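Local atomic coordinates of E3 ubiquitin-protein ligase TRIM65 (Homo sapiens, PDB entry 7JL4), a protein that acts as an E3 ubiquitin ligase in innate immunity, autophagy and inflammation, and negatively regulates microRNAs by modulating the ubiquitination and stability of TNRC6A. Residues Asp81-Leu86 and Trp179-Arg184. Numbering follows the deposited sequence.
Sequences DHSVTL and WLLEGR
T85 and W179 form an antiparallel hydrogen-bonded pair where strands 84-89 and 175-180 lie side by side in one sheet of the B30.2/SPRY beta-sandwich. T85 N donates to W179 O at 2.8 Å, and W179 N returns a bond to T85 O. Next along, V84 and L180 make a non-hydrogen-bonded pair; both side chains pack on L186 of the other sheet. Beyond the paired strands, L181 N still reaches S83 O, in a nearly straight bond of 3.2 Å. S83 and V84 together sit opposite V116 of the next strand, a G1 beta bulge.

On the T85 and W179 side, the indole rim makes van der Waals contacts with oxygens. W179 CZ3 is 3.4 Å from S83 O, and W179 CE3 lies near T85 OG1. That hydroxyl is hydrogen-bonded to D103, and W179 NE1 to T102.

Polar side-chain contacts centre on R184, the last residue of the type II turn L181-R184. Its chain bends at chi2 (64°), passes V84 CG1, and then runs straight to the guanidinium. L181 CD2 covers the centre of one guanidinium face. D81 OD2 lies over the opposite face, 3.5 Å from R184 NH2, a salt bridge of charges alone. R184 NH1 also donates a hydrogen bond to E182 O. At the guanidinium edge, R184 NE donates in plane to H82 O at 2.8 Å, with an N-H...O angle of 174°.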
loop_
_atom_site.group_PDB
_atom_site.type_symbol
_atom_site.label_atom_id
_atom_site.label_comp_id
_atom_site.label_asym_id
_atom_site.label_seq_id
_atom_site.Cartn_x
_atom_site.Cartn_y
_atom_site.Cartn_z
ATOM N N ASP A 81 12.384 3.586 1.846
ATOM C CA ASP A 81 12.609 4.288 3.110
ATOM C C ASP A 81 11.293 4.275 3.876
ATOM O O ASP A 81 10.260 3.857 3.348
ATOM C CB ASP A 81 13.069 5.722 2.867
ATOM C CG ASP A 81 13.754 6.355 4.083
ATOM O OD1 ASP A 81 13.925 5.693 5.138
ATOM O OD2 ASP A 81 14.141 7.531 3.946
ATOM N N HIS A 82 11.338 4.760 5.123
ATOM C CA HIS A 82 10.116 4.951 5.891
ATOM C C HIS A 82 9.345 6.156 5.354
ATOM O O HIS A 82 9.813 6.886 4.477
ATOM C CB HIS A 82 10.431 5.155 7.372
ATOM C CG HIS A 82 11.321 6.334 7.627
ATOM N ND1 HIS A 82 10.888 7.632 7.464
ATOM C CD2 HIS A 82 12.625 6.411 7.970
ATOM C CE1 HIS A 82 11.885 8.461 7.726
ATOM N NE2 HIS A 82 12.949 7.746 8.039
ATOM N N SER A 83 8.185 6.402 5.970
ATOM C CA SER A 83 7.243 7.459 5.589
ATOM C C SER A 83 6.535 7.102 4.279
ATOM O O SER A 83 6.530 7.863 3.311
ATOM C CB SER A 83 7.918 8.822 5.513
ATOM O OG SER A 83 8.617 9.072 6.732
ATOM N N VAL A 84 5.957 5.905 4.261
ATOM C CA VAL A 84 5.029 5.472 3.229
ATOM C C VAL A 84 3.837 4.828 3.921
ATOM O O VAL A 84 3.934 4.364 5.063
ATOM C CB VAL A 84 5.694 4.487 2.230
ATOM C CG1 VAL A 84 6.909 5.147 1.566
ATOM C CG2 VAL A 84 6.123 3.214 2.932
ATOM N N THR A 85 2.698 4.785 3.214
ATOM C CA THR A 85 1.505 4.112 3.716
ATOM C C THR A 85 1.027 3.136 2.654
ATOM O O THR A 85 0.968 3.490 1.473
ATOM C CB THR A 85 0.358 5.078 4.049
ATOM O OG1 THR A 85 0.786 6.031 5.022
ATOM C CG2 THR A 85 -0.879 4.306 4.610
ATOM N N LEU A 86 0.703 1.920 3.078
ATOM C CA LEU A 86 0.208 0.862 2.199
ATOM C C LEU A 86 -1.197 0.503 2.646
ATOM O O LEU A 86 -1.412 0.212 3.827
ATOM C CB LEU A 86 1.092 -0.393 2.296
ATOM C CG LEU A 86 2.546 -0.469 1.811
ATOM C CD1 LEU A 86 3.451 0.479 2.562
ATOM C CD2 LEU A 86 2.999 -1.881 2.114
ATOM N N TRP A 179 0.489 6.016 0.040
ATOM C CA TRP A 179 0.916 7.380 0.325
ATOM C C TRP A 179 2.436 7.398 0.423
ATOM O O TRP A 179 3.041 6.460 0.960
ATOM C CB TRP A 179 0.323 7.872 1.638
ATOM C CG TRP A 179 0.858 9.196 2.126
ATOM C CD1 TRP A 179 0.405 10.427 1.790
ATOM C CD2 TRP A 179 1.915 9.398 3.089
ATOM N NE1 TRP A 179 1.121 11.410 2.495
ATOM C CE2 TRP A 179 2.055 10.788 3.285
ATOM C CE3 TRP A 179 2.756 8.529 3.796
ATOM C CZ2 TRP A 179 3.006 11.329 4.160
ATOM C CZ3 TRP A 179 3.702 9.063 4.663
ATOM C CH2 TRP A 179 3.816 10.453 4.832
ATOM N N LEU A 180 3.052 8.451 -0.115
ATOM C CA LEU A 180 4.507 8.568 -0.174
ATOM C C LEU A 180 4.937 9.976 0.196
ATOM O O LEU A 180 4.545 10.938 -0.470
ATOM C CB LEU A 180 5.043 8.257 -1.574
ATOM C CG LEU A 180 4.982 6.877 -2.193
ATOM C CD1 LEU A 180 3.584 6.612 -2.761
ATOM C CD2 LEU A 180 6.062 6.830 -3.272
ATOM N N LEU A 181 5.817 10.084 1.184
ATOM C CA LEU A 181 6.510 11.338 1.435
ATOM C C LEU A 181 7.402 11.688 0.240
ATOM O O LEU A 181 7.737 10.834 -0.577
ATOM C CB LEU A 181 7.345 11.219 2.703
ATOM C CG LEU A 181 7.706 12.564 3.323
ATOM C CD1 LEU A 181 6.416 13.282 3.616
ATOM C CD2 LEU A 181 8.527 12.358 4.571
ATOM N N GLU A 182 7.779 12.964 0.126
ATOM C CA GLU A 182 8.692 13.352 -0.948
ATOM C C GLU A 182 10.005 12.583 -0.830
ATOM O O GLU A 182 10.547 12.424 0.268
ATOM C CB GLU A 182 8.975 14.862 -0.903
ATOM C CG GLU A 182 10.041 15.343 -1.881
ATOM C CD GLU A 182 10.401 16.816 -1.691
ATOM O OE1 GLU A 182 11.606 17.154 -1.705
ATOM O OE2 GLU A 182 9.472 17.636 -1.523
ATOM N N GLY A 183 10.528 12.122 -1.977
ATOM C CA GLY A 183 11.782 11.392 -2.030
ATOM C C GLY A 183 11.651 9.875 -1.949
ATOM O O GLY A 183 12.647 9.164 -2.166
ATOM N N ARG A 184 10.468 9.359 -1.639
ATOM C CA ARG A 184 10.310 7.929 -1.435
ATOM C C ARG A 184 9.977 7.252 -2.754
ATOM O O ARG A 184 9.333 7.843 -3.623
ATOM C CB ARG A 184 9.215 7.629 -0.408
ATOM C CG ARG A 184 9.713 7.617 1.037
ATOM C CD ARG A 184 10.219 9.007 1.467
ATOM N NE ARG A 184 10.628 9.012 2.871
ATOM C CZ ARG A 184 11.296 9.990 3.477
ATOM N NH1 ARG A 184 11.686 11.080 2.821
ATOM N NH2 ARG A 184 11.601 9.856 4.758
#